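Local coordinates for putative Fe-S biosynthesis protein (Lactobacillus acidophilus, PDB 2QGO) that probably takes part in the biosynthesis of iron-sulphur clusters, though its exact role is not established, at residues Ile21-Asp31 with His49-Asp59. Numbering follows the deposited sequence.
Sequences ILDKILILITD and HFSIIWLDKVD
K24, one residue ahead of strand 25-30, runs alongside W54 to D56. Its CB sits 3.5 Å from the carbonyl oxygen of L55; CG and CD then pass the six-membered part of the indole at CE3, and CE comes within 3.9 Å of CZ3 of W54. A bend at chi2 (-72°) lays the chain along the ring, and beyond it the extended end carries NZ to the syn lone pair of D56 OD1, a salt bridge of 2.6 Å. With an alanine here, the D56 carboxylate would probably lose its charged mate, and CE3 and CZ3 of the indole the methylenes beside them. The five-membered ring of the same indole has I21 CG2 squarely over one face, a CH-pi contact 3.6 Å from the centroid and 7° off the normal.

From there 25-30 and 50-55 run antiparallel, neighbouring strands within the mixed sheet of this Fe-S biosynthesis domain, with strand 73-76 beyond the first and strand 104-114 beyond the second. I25 with L55, I27 with I53 and I29 with S51 are the hydrogen-bonded pairs, and their side chains share one face. On it I27 CD1 presses on L55 CD1 at 3.4 Å, tighter than usual for two methyls. L26, L28, I52 and W54 occupy the other face, where L26 CD2 touches both W54 CB and I52 CG2. S51 OG is buried on the I27 face with no hydrogen-bond partner in the model. At the far end D31 N donates to H49 O at 2.9 Å from above the carbonyl plane, while the D31 carboxylate turns to I39 N and S38 and the H49 imidazole to D111. T30 CG2 touches F50 CE2 at 3.5 Å.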
loop_
_atom_site.group_PDB
_atom_site.type_symbol
_atom_site.label_atom_id
_atom_site.label_comp_id
_atom_site.label_asym_id
_atom_site.label_seq_id
_atom_site.Cartn_x
_atom_site.Cartn_y
_atom_site.Cartn_z
ATOM N N ILE A 21 -9.255 -1.181 -7.447
ATOM C CA ILE A 21 -8.565 -1.956 -6.424
ATOM C C ILE A 21 -8.951 -1.625 -4.980
ATOM O O ILE A 21 -8.376 -2.178 -4.051
ATOM C CB ILE A 21 -7.040 -1.784 -6.553
ATOM C CG1 ILE A 21 -6.683 -0.304 -6.389
ATOM C CG2 ILE A 21 -6.558 -2.336 -7.894
ATOM C CD1 ILE A 21 -5.243 -0.067 -6.002
ATOM N N LEU A 22 -9.917 -0.725 -4.795
ATOM C CA LEU A 22 -10.334 -0.322 -3.453
ATOM C C LEU A 22 -10.948 -1.465 -2.641
ATOM O O LEU A 22 -10.905 -1.471 -1.412
ATOM C CB LEU A 22 -11.333 0.836 -3.548
ATOM C CG LEU A 22 -11.824 1.446 -2.225
ATOM C CD1 LEU A 22 -10.654 2.022 -1.436
ATOM C CD2 LEU A 22 -12.846 2.522 -2.524
ATOM N N ASP A 23 -11.509 -2.432 -3.351
ATOM C CA ASP A 23 -12.163 -3.590 -2.755
ATOM C C ASP A 23 -11.211 -4.774 -2.601
ATOM O O ASP A 23 -11.605 -5.837 -2.133
ATOM C CB ASP A 23 -13.323 -4.012 -3.659
ATOM C CG ASP A 23 -12.843 -4.499 -5.028
ATOM O OD1 ASP A 23 -12.156 -3.724 -5.755
ATOM O OD2 ASP A 23 -13.141 -5.669 -5.374
ATOM N N LYS A 24 -9.962 -4.588 -3.003
ATOM C CA LYS A 24 -8.977 -5.653 -2.947
ATOM C C LYS A 24 -8.208 -5.736 -1.634
ATOM O O LYS A 24 -8.351 -4.891 -0.749
ATOM C CB LYS A 24 -7.962 -5.462 -4.073
ATOM C CG LYS A 24 -8.549 -5.416 -5.473
ATOM C CD LYS A 24 -9.022 -6.779 -5.925
ATOM C CE LYS A 24 -9.395 -6.762 -7.391
ATOM N NZ LYS A 24 -9.922 -8.090 -7.801
ATOM N N ILE A 25 -7.385 -6.775 -1.525
ATOM C CA ILE A 25 -6.538 -6.931 -0.362
ATOM C C ILE A 25 -5.380 -5.987 -0.664
ATOM O O ILE A 25 -4.694 -6.143 -1.676
ATOM C CB ILE A 25 -6.000 -8.372 -0.238
ATOM C CG1 ILE A 25 -7.167 -9.350 -0.066
ATOM C CG2 ILE A 25 -5.006 -8.461 0.916
ATOM C CD1 ILE A 25 -8.082 -9.037 1.121
ATOM N N LEU A 26 -5.174 -4.993 0.186
ATOM C CA LEU A 26 -4.088 -4.044 -0.045
ATOM C C LEU A 26 -2.953 -4.249 0.943
ATOM O O LEU A 26 -3.181 -4.488 2.127
ATOM C CB LEU A 26 -4.596 -2.605 0.053
ATOM C CG LEU A 26 -5.708 -2.236 -0.924
ATOM C CD1 LEU A 26 -6.119 -0.793 -0.686
ATOM C CD2 LEU A 26 -5.229 -2.438 -2.370
ATOM N N ILE A 27 -1.733 -4.157 0.436
ATOM C CA ILE A 27 -0.540 -4.325 1.248
ATOM C C ILE A 27 0.339 -3.093 1.109
ATOM O O ILE A 27 0.832 -2.796 0.023
ATOM C CB ILE A 27 0.264 -5.561 0.788
ATOM C CG1 ILE A 27 -0.589 -6.819 0.941
ATOM C CG2 ILE A 27 1.569 -5.660 1.569
ATOM C CD1 ILE A 27 0.022 -8.058 0.296
ATOM N N LEU A 28 0.520 -2.372 2.209
ATOM C CA LEU A 28 1.358 -1.178 2.213
ATOM C C LEU A 28 2.725 -1.589 2.737
ATOM O O LEU A 28 2.841 -2.132 3.828
ATOM C CB LEU A 28 0.748 -0.102 3.118
ATOM C CG LEU A 28 1.560 1.174 3.390
ATOM C CD1 LEU A 28 1.846 1.908 2.074
ATOM C CD2 LEU A 28 0.773 2.082 4.356
ATOM N N ILE A 29 3.764 -1.345 1.955
ATOM C CA ILE A 29 5.102 -1.715 2.384
ATOM C C ILE A 29 6.140 -0.727 1.891
ATOM O O ILE A 29 5.863 0.110 1.031
ATOM C CB ILE A 29 5.481 -3.098 1.853
ATOM C CG1 ILE A 29 5.425 -3.083 0.329
ATOM C CG2 ILE A 29 4.538 -4.147 2.414
ATOM C CD1 ILE A 29 6.000 -4.314 -0.310
ATOM N N THR A 30 7.338 -0.825 2.459
ATOM C CA THR A 30 8.436 0.034 2.045
ATOM C C THR A 30 8.990 -0.714 0.854
ATOM O O THR A 30 8.864 -1.932 0.766
ATOM C CB THR A 30 9.556 0.114 3.102
ATOM O OG1 THR A 30 10.192 -1.165 3.201
ATOM C CG2 THR A 30 8.998 0.495 4.460
ATOM N N ASP A 31 9.596 -0.000 -0.073
ATOM C CA ASP A 31 10.152 -0.659 -1.235
ATOM C C ASP A 31 11.623 -0.290 -1.319
ATOM O O ASP A 31 11.975 0.705 -1.941
ATOM C CB ASP A 31 9.422 -0.200 -2.499
ATOM C CG ASP A 31 9.769 -1.042 -3.701
ATOM O OD1 ASP A 31 10.744 -1.824 -3.612
ATOM O OD2 ASP A 31 9.076 -0.918 -4.734
ATOM N N HIS A 49 10.739 5.116 0.502
ATOM C CA HIS A 49 9.740 4.943 -0.553
ATOM C C HIS A 49 8.746 3.832 -0.212
ATOM O O HIS A 49 9.106 2.827 0.404
ATOM C CB HIS A 49 10.426 4.619 -1.879
ATOM C CG HIS A 49 9.470 4.379 -3.007
ATOM N ND1 HIS A 49 8.539 5.315 -3.405
ATOM C CD2 HIS A 49 9.285 3.301 -3.806
ATOM C CE1 HIS A 49 7.818 4.825 -4.398
ATOM N NE2 HIS A 49 8.251 3.603 -4.660
ATOM N N PHE A 50 7.491 4.015 -0.608
ATOM C CA PHE A 50 6.477 3.007 -0.332
ATOM C C PHE A 50 5.626 2.687 -1.542
ATOM O O PHE A 50 5.589 3.429 -2.521
ATOM C CB PHE A 50 5.542 3.457 0.799
ATOM C CG PHE A 50 6.248 3.814 2.075
ATOM C CD1 PHE A 50 6.884 5.047 2.210
ATOM C CD2 PHE A 50 6.278 2.927 3.139
ATOM C CE1 PHE A 50 7.540 5.391 3.392
ATOM C CE2 PHE A 50 6.936 3.264 4.331
ATOM C CZ PHE A 50 7.563 4.497 4.450
ATOM N N SER A 51 4.936 1.562 -1.473
ATOM C CA SER A 51 4.053 1.187 -2.556
ATOM C C SER A 51 2.875 0.398 -2.030
ATOM O O SER A 51 2.930 -0.200 -0.948
ATOM C CB SER A 51 4.818 0.391 -3.624
ATOM O OG SER A 51 5.502 -0.707 -3.068
ATOM N N ILE A 52 1.790 0.442 -2.787
ATOM C CA ILE A 52 0.576 -0.287 -2.444
ATOM C C ILE A 52 0.513 -1.497 -3.355
ATOM O O ILE A 52 0.499 -1.366 -4.574
ATOM C CB ILE A 52 -0.697 0.556 -2.685
ATOM C CG1 ILE A 52 -0.876 1.564 -1.550
ATOM C CG2 ILE A 52 -1.924 -0.361 -2.793
ATOM C CD1 ILE A 52 -1.082 0.905 -0.188
ATOM N N ILE A 53 0.475 -2.674 -2.756
ATOM C CA ILE A 53 0.400 -3.899 -3.529
ATOM C C ILE A 53 -0.999 -4.454 -3.349
ATOM O O ILE A 53 -1.471 -4.563 -2.223
ATOM C CB ILE A 53 1.420 -4.938 -3.009
ATOM C CG1 ILE A 53 2.820 -4.324 -3.001
ATOM C CG2 ILE A 53 1.373 -6.196 -3.855
ATOM C CD1 ILE A 53 3.233 -3.699 -4.321
ATOM N N TRP A 54 -1.676 -4.786 -4.441
ATOM C CA TRP A 54 -3.009 -5.355 -4.298
ATOM C C TRP A 54 -3.051 -6.840 -4.661
ATOM O O TRP A 54 -2.337 -7.298 -5.554
ATOM C CB TRP A 54 -4.047 -4.570 -5.116
ATOM C CG TRP A 54 -3.911 -4.653 -6.597
ATOM C CD1 TRP A 54 -3.246 -3.783 -7.409
ATOM C CD2 TRP A 54 -4.510 -5.632 -7.461
ATOM N NE1 TRP A 54 -3.397 -4.151 -8.726
ATOM C CE2 TRP A 54 -4.167 -5.283 -8.787
ATOM C CE3 TRP A 54 -5.302 -6.769 -7.242
ATOM C CZ2 TRP A 54 -4.592 -6.028 -9.893
ATOM C CZ3 TRP A 54 -5.726 -7.518 -8.346
ATOM C CH2 TRP A 54 -5.367 -7.141 -9.654
ATOM N N LEU A 55 -3.881 -7.584 -3.939
ATOM C CA LEU A 55 -4.039 -9.020 -4.155
ATOM C C LEU A 55 -5.516 -9.381 -4.050
ATOM O O LEU A 55 -6.347 -8.537 -3.709
ATOM C CB LEU A 55 -3.265 -9.812 -3.093
ATOM C CG LEU A 55 -1.747 -9.678 -2.957
ATOM C CD1 LEU A 55 -1.305 -10.482 -1.736
ATOM C CD2 LEU A 55 -1.039 -10.194 -4.210
ATOM N N ASP A 56 -5.848 -10.635 -4.342
ATOM C CA ASP A 56 -7.241 -11.059 -4.236
ATOM C C ASP A 56 -7.522 -11.866 -2.976
ATOM O O ASP A 56 -8.673 -12.083 -2.611
ATOM C CB ASP A 56 -7.661 -11.817 -5.488
ATOM C CG ASP A 56 -7.993 -10.875 -6.624
ATOM O OD1 ASP A 56 -8.977 -10.120 -6.482
ATOM O OD2 ASP A 56 -7.270 -10.864 -7.642
ATOM N N LYS A 57 -6.450 -12.280 -2.309
ATOM C CA LYS A 57 -6.529 -13.028 -1.063
ATOM C C LYS A 57 -5.382 -12.547 -0.187
ATOM O O LYS A 57 -4.410 -11.967 -0.679
ATOM C CB LYS A 57 -6.416 -14.536 -1.311
ATOM C CG LYS A 57 -7.653 -15.137 -1.975
ATOM C CD LYS A 57 -7.593 -16.668 -2.040
ATOM C CE LYS A 57 -8.162 -17.333 -0.779
ATOM N NZ LYS A 57 -7.468 -16.923 0.482
ATOM N N VAL A 58 -5.499 -12.778 1.111
ATOM C CA VAL A 58 -4.473 -12.351 2.050
ATOM C C VAL A 58 -3.154 -13.094 1.854
ATOM O O VAL A 58 -3.133 -14.265 1.461
ATOM C CB VAL A 58 -4.952 -12.566 3.499
ATOM C CG1 VAL A 58 -6.168 -11.676 3.787
ATOM C CG2 VAL A 58 -5.315 -14.036 3.706
ATOM N N ASP A 59 -2.054 -12.394 2.111
ATOM C CA ASP A 59 -0.717 -12.975 2.018
ATOM C C ASP A 59 -0.260 -13.164 3.469
ATOM O O ASP A 59 -0.103 -12.192 4.205
ATOM C CB ASP A 59 0.242 -12.012 1.310
ATOM C CG ASP A 59 1.631 -12.612 1.089
ATOM O OD1 ASP A 59 2.089 -13.437 1.908
ATOM O OD2 ASP A 59 2.275 -12.238 0.089
HETATM O O HOH W 1 12.572 2.809 0.577
#